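UDP-N-acetylglucosamine 2-epimerase (Listeria monocytogenes, PDB 3OT5) probably catalyses the reversible epimerisation at C2 that interconverts UDP-N-acetylglucosamine and UDP-N-acetylmannosamine. Local coordinates at residues 130-133 and 134-138; 182-185 and 186-189; 240-243 and 244-248; 279-282 and 283-286; 363-366 and 367-371. All coordinates share one frame; numbering follows the deposited sequence.

Interaction 1 (130-133 and 134-138); sequences AGLA and TFYQQ
The ring of Y136 carries L132 on one of its faces: the methyl CD1 of L132 sits 4.0 Å from the ring centroid, a CH-pi contact 25° off the normal and displaced toward the hydroxyl-bearing rim, where CD1 is 3.6 Å from CZ of Y136. CG of L132 lies over the same part of the ring, near CE2 and CZ, and the carbonyl oxygen of L132 comes over a face nearer the root of the side chain. The ring of F135 has that carbonyl oxygen at its edge. CG of L132, anti to the backbone N (chi1 -177°), and CG of Y136, anti to its own carbonyl carbon (chi1 -68°), turn the two side chains toward each other.

Two residues earlier, the carbonyl oxygen of A130 is gripped twice by T134, by N at 2.9 Å and by the hydroxyl OG1, which donates at 2.7 Å; the two donors come from opposite faces of the carbonyl plane. A Schellman motif then closes the helix. Q138, at positive phi, is its C-prime residue; its N bonds to O of F135 at 2.8 Å, and the following residue's N returns to O of T134. Helix 125-136 is the crossover of a beta-alpha-beta unit between parallel strands 117-121 and 140-144; T134 packs on V118 and I110, L132 touches M103, and Q137 NE2 bonds to N107 of helix 95-113.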
# COMPACT_ATOMS: atom_id res chain seq x y z
N ALA A 130 -5.93 -13.69 13.57
CA ALA A 130 -5.25 -13.13 14.72
C ALA A 130 -6.24 -12.26 15.48
O ALA A 130 -6.20 -12.18 16.71
CB ALA A 130 -4.03 -12.34 14.26
N GLY A 131 -7.14 -11.61 14.74
CA GLY A 131 -8.14 -10.77 15.35
C GLY A 131 -9.07 -11.60 16.20
O GLY A 131 -9.38 -11.24 17.34
N LEU A 132 -9.49 -12.72 15.65
CA LEU A 132 -10.36 -13.62 16.36
C LEU A 132 -9.67 -14.18 17.61
O LEU A 132 -10.30 -14.30 18.67
CB LEU A 132 -10.78 -14.74 15.42
CG LEU A 132 -11.76 -15.76 15.97
CD1 LEU A 132 -13.07 -15.11 16.40
CD2 LEU A 132 -12.00 -16.79 14.90
N ALA A 133 -8.39 -14.53 17.50
CA ALA A 133 -7.68 -15.05 18.69
C ALA A 133 -7.59 -13.93 19.73
O ALA A 133 -7.65 -14.18 20.91
CB ALA A 133 -6.29 -15.57 18.33
N THR A 134 -7.47 -12.69 19.26
CA THR A 134 -7.41 -11.51 20.12
C THR A 134 -8.74 -11.38 20.89
O THR A 134 -8.76 -11.14 22.11
CB THR A 134 -7.09 -10.24 19.27
OG1 THR A 134 -5.77 -10.36 18.72
CG2 THR A 134 -7.15 -8.97 20.10
N PHE A 135 -9.85 -11.59 20.19
CA PHE A 135 -11.16 -11.53 20.82
C PHE A 135 -11.31 -12.68 21.81
O PHE A 135 -11.80 -12.49 22.94
CB PHE A 135 -12.28 -11.61 19.80
CG PHE A 135 -13.62 -11.85 20.41
CD1 PHE A 135 -14.25 -10.87 21.14
CD2 PHE A 135 -14.25 -13.07 20.26
CE1 PHE A 135 -15.47 -11.10 21.72
CE2 PHE A 135 -15.48 -13.31 20.85
CZ PHE A 135 -16.09 -12.33 21.57
N TYR A 136 -10.92 -13.88 21.40
CA TYR A 136 -11.02 -15.02 22.31
C TYR A 136 -10.23 -14.76 23.57
O TYR A 136 -10.65 -15.15 24.64
CB TYR A 136 -10.61 -16.34 21.66
CG TYR A 136 -11.55 -16.83 20.59
CD1 TYR A 136 -12.92 -16.57 20.67
CD2 TYR A 136 -11.12 -17.72 19.60
CE1 TYR A 136 -13.81 -17.05 19.73
CE2 TYR A 136 -12.02 -18.23 18.65
CZ TYR A 136 -13.36 -17.89 18.73
OH TYR A 136 -14.27 -18.39 17.84
N GLN A 137 -9.11 -14.06 23.43
CA GLN A 137 -8.26 -13.73 24.59
C GLN A 137 -8.70 -12.47 25.30
O GLN A 137 -8.04 -12.01 26.23
CB GLN A 137 -6.81 -13.57 24.14
CG GLN A 137 -6.23 -14.86 23.68
CD GLN A 137 -6.17 -15.84 24.79
OE1 GLN A 137 -5.91 -15.48 25.94
NE2 GLN A 137 -6.39 -17.11 24.47
N GLN A 138 -9.83 -11.92 24.88
CA GLN A 138 -10.39 -10.71 25.45
C GLN A 138 -9.38 -9.55 25.56
O GLN A 138 -9.30 -8.88 26.59
CB GLN A 138 -11.06 -11.00 26.77
CG GLN A 138 -12.23 -11.95 26.61
CD GLN A 138 -13.01 -12.14 27.88
OE1 GLN A 138 -12.48 -12.04 28.99
NE2 GLN A 138 -14.30 -12.42 27.73

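Interaction 2 (182-185 and 186-189); sequences ENLL and AEGK
The carbonyl oxygen of L184 meets the backbone of K189 and is wrapped by its side chain: N of K189 bonds to it at 3.1 Å with a fairly straight N-H (161°), and CD of the same lysine comes within 3.3 Å. N of E187 adds a weak bond to this oxygen. Beside it, N of G188 reaches O of L185 at 2.9 Å, approaching from above the carbonyl plane. The bonds from K189 N to L184 O and from G188 N to L185 O make the Schellman motif that ends the helix, and G188, at positive phi (80°), is its C-prime residue. Upstream, N of A186 still keeps the regular helical bond to O of E182, at 2.8 Å.

Around this turn the side chains close a second layer. K189 bends at chi2 (65°) and is extended beyond, which carries NZ back to the carboxylate of E187; the salt bridge from NZ to OE1 of E187 is 2.8 Å long and meets the oxygen from above the carboxylate plane. CD2 of L184 touches both partners, 4.0 Å from OE1 of E187 and 4.1 Å from CE of K189, so the ion pair is backed by an aliphatic branch. OE2 of E187 is held in turn by R149, and N183 ND2 is tied to the carbonyl of G147. The turn leads helix 178-186 toward strand 194-196: L184, L185 and K189 rest on I194, and L184 and K189 also touch H173 of strand 172-175.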
# COMPACT_ATOMS: atom_id res chain seq x y z
N GLU A 182 -16.94 6.18 6.82
CA GLU A 182 -18.37 6.15 6.53
C GLU A 182 -18.88 4.72 6.37
O GLU A 182 -19.97 4.40 6.82
CB GLU A 182 -18.66 6.98 5.28
CG GLU A 182 -18.44 8.47 5.50
CD GLU A 182 -18.51 9.28 4.23
OE1 GLU A 182 -18.69 10.51 4.34
OE2 GLU A 182 -18.38 8.69 3.13
N ASN A 183 -18.11 3.87 5.70
CA ASN A 183 -18.49 2.47 5.55
C ASN A 183 -18.71 1.85 6.91
O ASN A 183 -19.69 1.14 7.13
CB ASN A 183 -17.40 1.67 4.82
CG ASN A 183 -17.27 2.08 3.36
OD1 ASN A 183 -18.16 2.70 2.80
ND2 ASN A 183 -16.17 1.71 2.75
N LEU A 184 -17.80 2.14 7.83
CA LEU A 184 -17.90 1.60 9.18
C LEU A 184 -19.11 2.19 9.89
O LEU A 184 -19.82 1.47 10.59
CB LEU A 184 -16.60 1.83 9.95
CG LEU A 184 -15.44 0.96 9.45
CD1 LEU A 184 -14.10 1.48 9.95
CD2 LEU A 184 -15.67 -0.52 9.83
N LEU A 185 -19.37 3.47 9.68
CA LEU A 185 -20.53 4.12 10.30
C LEU A 185 -21.84 3.51 9.79
O LEU A 185 -22.77 3.33 10.56
CB LEU A 185 -20.52 5.62 10.06
CG LEU A 185 -19.41 6.39 10.78
CD1 LEU A 185 -19.46 7.87 10.39
CD2 LEU A 185 -19.53 6.22 12.29
N ALA A 186 -21.90 3.22 8.49
CA ALA A 186 -23.11 2.63 7.88
C ALA A 186 -23.42 1.25 8.48
O ALA A 186 -24.57 0.82 8.48
CB ALA A 186 -22.97 2.56 6.36
N GLU A 187 -22.39 0.57 8.98
CA GLU A 187 -22.57 -0.73 9.63
C GLU A 187 -22.87 -0.57 11.12
O GLU A 187 -22.90 -1.54 11.87
CB GLU A 187 -21.33 -1.60 9.42
CG GLU A 187 -21.10 -1.99 7.97
CD GLU A 187 -19.77 -2.68 7.75
OE1 GLU A 187 -18.88 -2.59 8.62
OE2 GLU A 187 -19.61 -3.30 6.67
N GLY A 188 -23.07 0.67 11.56
CA GLY A 188 -23.40 0.95 12.95
C GLY A 188 -22.26 0.97 13.94
O GLY A 188 -22.50 0.83 15.13
N LYS A 189 -21.01 1.13 13.48
CA LYS A 189 -19.88 1.21 14.42
C LYS A 189 -19.92 2.53 15.19
O LYS A 189 -20.42 3.54 14.70
CB LYS A 189 -18.51 1.06 13.73
CG LYS A 189 -18.05 -0.36 13.46
CD LYS A 189 -18.89 -1.11 12.47
CE LYS A 189 -18.29 -2.50 12.24
NZ LYS A 189 -19.07 -3.30 11.28

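Interaction 3 (240-243 and 244-248); sequences PMQG and MFEAV
Two methionines and a phenylalanine share one flank of helix 240-254 near its N-terminal end, with the sulfur of M241 between the other two: SD of M241 is 3.4 Å from CE of M244, and lies 4.6 Å from the centroid of the F245 ring. The sulfur stands 35° off the ring normal, an oblique Met-aromatic contact. M241 turns its CG anti to the backbone N (chi1 -154°) and then bends at chi2, which brings CG over the CE2-CZ side of the ring and sets the sulfur obliquely to it, whereas M244 runs extended as far as SD and folds its terminal methyl back at chi3. The carbonyl oxygen of M241 also lies over a face of the F245 ring, 3.5 Å from CD2, while accepting the helical bond from N of F245.

A different chemistry occupies the flank of Q242 and E246. NE2 of Q242 donates a weak bond of 3.4 Å to OE1 of E246, fairly straight at the hydrogen, and the amide and carboxylate planes are nearly perpendicular, 81° apart. CG of E246 rests 3.2 Å from O of Q242. The other carboxylate oxygen, OE2, forms a salt bridge with K348, so the glutamate is shared between its own helix and helix 348-360. On the buried flank, F245 meets Y262 edge-to-face and M244 packs on L351. Such i to i+3 and i to i+4 pairing, apolar on the buried flank and polar on the other, is that of an amphipathic helix laid against the parallel sheet of a Rossmann-like domain, here flanked by helices 268-278 and 348-360.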
# COMPACT_ATOMS: atom_id res chain seq x y z
N PRO A 240 -5.34 -5.94 -24.25
CA PRO A 240 -5.04 -4.50 -24.22
C PRO A 240 -3.56 -4.19 -24.04
O PRO A 240 -3.13 -3.08 -24.34
CB PRO A 240 -5.82 -4.00 -22.99
CG PRO A 240 -6.86 -5.04 -22.74
CD PRO A 240 -6.21 -6.33 -23.13
N MET A 241 -2.79 -5.17 -23.58
CA MET A 241 -1.39 -4.96 -23.32
C MET A 241 -0.66 -4.43 -24.55
O MET A 241 0.14 -3.50 -24.45
CB MET A 241 -0.74 -6.25 -22.83
CG MET A 241 0.49 -6.02 -21.98
SD MET A 241 0.06 -5.15 -20.44
CE MET A 241 1.65 -5.03 -19.61
N GLN A 242 -0.94 -5.01 -25.71
CA GLN A 242 -0.29 -4.59 -26.94
C GLN A 242 -0.51 -3.11 -27.23
O GLN A 242 0.44 -2.38 -27.50
CB GLN A 242 -0.76 -5.44 -28.12
CG GLN A 242 -0.17 -5.01 -29.46
CD GLN A 242 -0.49 -5.98 -30.57
OE1 GLN A 242 -0.76 -7.15 -30.32
NE2 GLN A 242 -0.43 -5.50 -31.81
N GLY A 243 -1.76 -2.65 -27.16
CA GLY A 243 -2.06 -1.25 -27.40
C GLY A 243 -1.33 -0.35 -26.42
O GLY A 243 -0.84 0.72 -26.79
N MET A 244 -1.23 -0.79 -25.17
CA MET A 244 -0.56 -0.01 -24.15
C MET A 244 0.96 0.12 -24.39
O MET A 244 1.49 1.22 -24.24
CB MET A 244 -0.87 -0.55 -22.74
CG MET A 244 -2.37 -0.50 -22.43
SD MET A 244 -2.83 -0.89 -20.74
CE MET A 244 -2.06 -2.48 -20.50
N PHE A 245 1.64 -0.96 -24.77
CA PHE A 245 3.08 -0.87 -25.05
C PHE A 245 3.32 0.02 -26.26
O PHE A 245 4.22 0.86 -26.26
CB PHE A 245 3.75 -2.23 -25.29
CG PHE A 245 3.70 -3.17 -24.12
CD1 PHE A 245 4.02 -2.74 -22.85
CD2 PHE A 245 3.48 -4.53 -24.32
CE1 PHE A 245 4.01 -3.64 -21.76
CE2 PHE A 245 3.48 -5.42 -23.26
CZ PHE A 245 3.74 -4.97 -21.97
N GLU A 246 2.50 -0.16 -27.29
CA GLU A 246 2.61 0.65 -28.50
C GLU A 246 2.44 2.12 -28.14
O GLU A 246 3.11 2.97 -28.70
CB GLU A 246 1.59 0.22 -29.55
CG GLU A 246 1.86 -1.16 -30.15
CD GLU A 246 0.81 -1.61 -31.16
OE1 GLU A 246 1.13 -2.47 -32.01
OE2 GLU A 246 -0.32 -1.09 -31.13
N ALA A 247 1.57 2.40 -27.17
CA ALA A 247 1.33 3.77 -26.73
C ALA A 247 2.58 4.41 -26.13
O ALA A 247 2.97 5.49 -26.55
CB ALA A 247 0.20 3.81 -25.72
N VAL A 248 3.19 3.73 -25.16
CA VAL A 248 4.39 4.23 -24.50
C VAL A 248 5.59 4.29 -25.46
O VAL A 248 6.41 5.19 -25.37
CB VAL A 248 4.70 3.46 -23.19
CG1 VAL A 248 3.61 3.73 -22.15
CG2 VAL A 248 4.84 1.96 -23.44

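Interaction 4 (279-282 and 283-286); sequences GGHE and RIHL
H281 and R283 meet at a type I beta turn, H281 to I284, that carries the chain from helix 268-278 into the edge strand 284-287 of a parallel, Rossmann-like sheet. The tight part lies around the imidazole of H281. N of R283 donates to ND1 at 3.1 Å, tilted 25° from the ring plane, and N of I284 closes the turn on O of H281, also at 3.1 Å. Placing CG of H281 anti to the backbone N (chi1 -164°) turns the ring back until ND1 faces N of R283. Past that bond the side chains of H281 and R283 run together: CE1 of H281 lies over one face of the guanidinium, 3.4 Å from NH2 of R283, and the two planes are almost perpendicular (83°). The guanidinium is placed by the carbonyl oxygens of V252 and T258. CB of H281 rests 3.8 Å from CG1 of I284, and I284 itself packs inward on L260, R249 and L278. L286 makes a slight contact with G279 through CD1, its main packing being on Y262, M275 and L278.

The outer side is looser and wetter. E282 is exposed; its OE1 stands 3.9 Å above one face of the H281 ring, offset toward the rim, and stays 4.9 Å from NE of R283, too far for a salt bridge, although the opposite charges may still attract weakly. Between the diverging limbs a water forms a bridge, accepting from N of H281 at 3.0 Å and lying 2.7 Å from O of I284, to which it can donate.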
# COMPACT_ATOMS: atom_id res chain seq x y z
N GLY A 279 11.46 -3.35 -27.18
CA GLY A 279 12.86 -3.74 -27.23
C GLY A 279 13.68 -2.93 -28.20
O GLY A 279 13.14 -2.27 -29.09
N GLY A 280 14.98 -2.94 -28.00
CA GLY A 280 15.91 -2.24 -28.87
C GLY A 280 15.83 -0.73 -28.93
O GLY A 280 16.10 -0.15 -29.97
N HIS A 281 15.42 -0.08 -27.84
CA HIS A 281 15.38 1.38 -27.84
C HIS A 281 16.22 1.85 -26.66
O HIS A 281 16.00 1.44 -25.52
CB HIS A 281 13.97 1.93 -27.76
CG HIS A 281 13.87 3.38 -28.15
ND1 HIS A 281 14.16 4.41 -27.28
CD2 HIS A 281 13.53 3.96 -29.32
CE1 HIS A 281 14.01 5.57 -27.91
NE2 HIS A 281 13.63 5.32 -29.15
N GLU A 282 17.20 2.71 -26.96
CA GLU A 282 18.10 3.23 -25.94
C GLU A 282 17.43 3.95 -24.77
O GLU A 282 17.99 4.00 -23.68
CB GLU A 282 19.18 4.14 -26.57
CG GLU A 282 18.67 5.36 -27.37
CD GLU A 282 18.11 5.03 -28.77
OE1 GLU A 282 17.68 5.98 -29.46
OE2 GLU A 282 18.10 3.85 -29.18
N ARG A 283 16.23 4.49 -24.98
CA ARG A 283 15.52 5.21 -23.92
C ARG A 283 14.39 4.40 -23.27
O ARG A 283 13.60 4.94 -22.49
CB ARG A 283 15.03 6.58 -24.43
CG ARG A 283 16.20 7.50 -24.75
CD ARG A 283 15.80 8.88 -25.25
NE ARG A 283 15.06 8.84 -26.51
CZ ARG A 283 13.74 8.98 -26.64
NH1 ARG A 283 12.97 9.23 -25.59
NH2 ARG A 283 13.20 8.91 -27.85
N ILE A 284 14.32 3.11 -23.58
CA ILE A 284 13.33 2.24 -22.98
C ILE A 284 14.09 1.12 -22.27
O ILE A 284 14.90 0.42 -22.88
CB ILE A 284 12.35 1.66 -24.00
CG1 ILE A 284 11.71 2.77 -24.83
CG2 ILE A 284 11.29 0.87 -23.27
CD1 ILE A 284 10.66 2.27 -25.83
N HIS A 285 13.84 0.98 -20.97
CA HIS A 285 14.53 -0.03 -20.18
C HIS A 285 13.55 -1.11 -19.75
O HIS A 285 12.60 -0.84 -19.02
CB HIS A 285 15.18 0.63 -18.98
CG HIS A 285 16.02 1.82 -19.35
ND1 HIS A 285 17.33 1.71 -19.76
CD2 HIS A 285 15.71 3.14 -19.42
CE1 HIS A 285 17.80 2.92 -20.04
NE2 HIS A 285 16.83 3.80 -19.85
N LEU A 286 13.77 -2.32 -20.26
CA LEU A 286 12.95 -3.47 -19.95
C LEU A 286 13.71 -4.27 -18.92
O LEU A 286 14.62 -5.02 -19.25
CB LEU A 286 12.71 -4.32 -21.18
CG LEU A 286 12.01 -3.60 -22.34
CD1 LEU A 286 11.80 -4.57 -23.49
CD2 LEU A 286 10.69 -3.01 -21.87
O HOH W 1 14.52 -1.08 -25.14

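Interaction 5 (363-366 and 367-371); sequences ESHD and KMAQA
The carbonyl oxygen of H365 accepts N of A369 at 2.7 Å, with the donor in the carbonyl plane and the N-H nearly straight on it (162°). CB of A369 crowds the same oxygen at 3.2 Å and comes obliquely to the imidazole of H365, 4.2 Å from ND1. The bond from N of Q370 to O of D366 is equally short, 2.7 Å, but it is more bent at the hydrogen and its donor is tilted from the plane. Between S364 and M368 the helical bond is weak, 3.3 Å from N of M368 to O of S364, while CG of M368 lies against that same oxygen.

These contacts run through the short helix 362-370, which follows helix 348-360 and packs beside it: S364 and M368 both lean on L358. Both helices belong to the Rossmann-like domain built on the six-stranded parallel sheet. The imidazole of H365 is carried off the helix by a CG anti to the backbone N (chi1 -167°), and this directs it to Y303 at the start of strand 302-307, where the two rings stack and NE2 bonds to the tyrosine's carbonyl oxygen. OD1 of D366 lies in the plane of the imidazole, at its edge, and OD2 forms a salt bridge with K362.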
# COMPACT_ATOMS: atom_id res chain seq x y z
N GLU A 363 2.39 23.11 -16.16
CA GLU A 363 1.28 23.56 -15.30
C GLU A 363 0.40 22.39 -14.89
O GLU A 363 -0.03 22.31 -13.75
CB GLU A 363 0.41 24.60 -16.01
CG GLU A 363 1.14 25.80 -16.56
CD GLU A 363 0.21 26.78 -17.24
OE1 GLU A 363 -1.02 26.66 -17.06
OE2 GLU A 363 0.71 27.68 -17.95
N SER A 364 0.11 21.49 -15.84
CA SER A 364 -0.71 20.31 -15.57
C SER A 364 0.01 19.32 -14.68
O SER A 364 -0.61 18.61 -13.89
CB SER A 364 -1.08 19.59 -16.87
OG SER A 364 -1.89 20.40 -17.69
N HIS A 365 1.33 19.29 -14.81
CA HIS A 365 2.15 18.39 -14.04
C HIS A 365 2.18 18.81 -12.57
O HIS A 365 1.84 18.03 -11.69
CB HIS A 365 3.57 18.34 -14.62
CG HIS A 365 4.39 17.21 -14.08
ND1 HIS A 365 5.15 17.32 -12.93
CD2 HIS A 365 4.53 15.93 -14.51
CE1 HIS A 365 5.74 16.16 -12.70
NE2 HIS A 365 5.38 15.31 -13.64
N ASP A 366 2.58 20.06 -12.32
CA ASP A 366 2.64 20.56 -10.96
C ASP A 366 1.25 20.59 -10.30
O ASP A 366 1.14 20.51 -9.07
CB ASP A 366 3.32 21.94 -10.91
CG ASP A 366 4.80 21.86 -11.22
OD1 ASP A 366 5.34 20.72 -11.31
OD2 ASP A 366 5.44 22.92 -11.37
N LYS A 367 0.21 20.71 -11.12
CA LYS A 367 -1.16 20.68 -10.62
C LYS A 367 -1.37 19.34 -9.92
O LYS A 367 -1.88 19.28 -8.81
CB LYS A 367 -2.15 20.85 -11.76
CG LYS A 367 -3.60 20.85 -11.32
CD LYS A 367 -4.56 21.10 -12.49
CE LYS A 367 -4.32 22.45 -13.16
NZ LYS A 367 -5.33 22.76 -14.21
N MET A 368 -0.96 18.26 -10.58
CA MET A 368 -1.09 16.94 -9.99
C MET A 368 -0.00 16.72 -8.94
O MET A 368 -0.26 16.15 -7.88
CB MET A 368 -0.99 15.85 -11.05
CG MET A 368 -2.09 15.91 -12.10
SD MET A 368 -1.95 14.52 -13.24
CE MET A 368 -2.18 13.14 -12.12
N ALA A 369 1.20 17.19 -9.25
CA ALA A 369 2.35 17.04 -8.37
C ALA A 369 2.14 17.69 -7.01
O ALA A 369 2.66 17.19 -6.00
CB ALA A 369 3.60 17.61 -9.04
N GLN A 370 1.39 18.78 -6.96
CA GLN A 370 1.14 19.46 -5.69
C GLN A 370 -0.24 19.16 -5.08
O GLN A 370 -0.49 19.56 -3.95
CB GLN A 370 1.39 20.97 -5.79
CG GLN A 370 2.85 21.31 -6.04
CD GLN A 370 3.16 22.79 -5.91
OE1 GLN A 370 2.40 23.55 -5.30
NE2 GLN A 370 4.30 23.20 -6.45
N ALA A 371 -1.11 18.47 -5.82
CA ALA A 371 -2.43 18.11 -5.30
C ALA A 371 -2.27 17.28 -4.02
O ALA A 371 -1.41 16.39 -3.96
CB ALA A 371 -3.23 17.33 -6.33

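In the fold
Interactions 1 and 2 belong to the domain built on the seven-stranded sheet, interactions 3, 4 and 5 to the one on the six-stranded sheet. Interactions 1 to 3 are partly buried, whereas 4 and 5 lie at the surface. Both 1 and 2 end helices by Schellman motifs, but the first adds a leucine on a tyrosine face and the second an ion pair. Interactions 3 and 4 are close neighbours, nearest atoms about 5 Å apart: H281 and I284 pack on R249 and V252 of helix 240-254, which holds interaction 3. Sulfur and aromatic contacts mark one, a histidine-centred turn with a bridging water the other. Interaction 5 depends chiefly on backbone bonds.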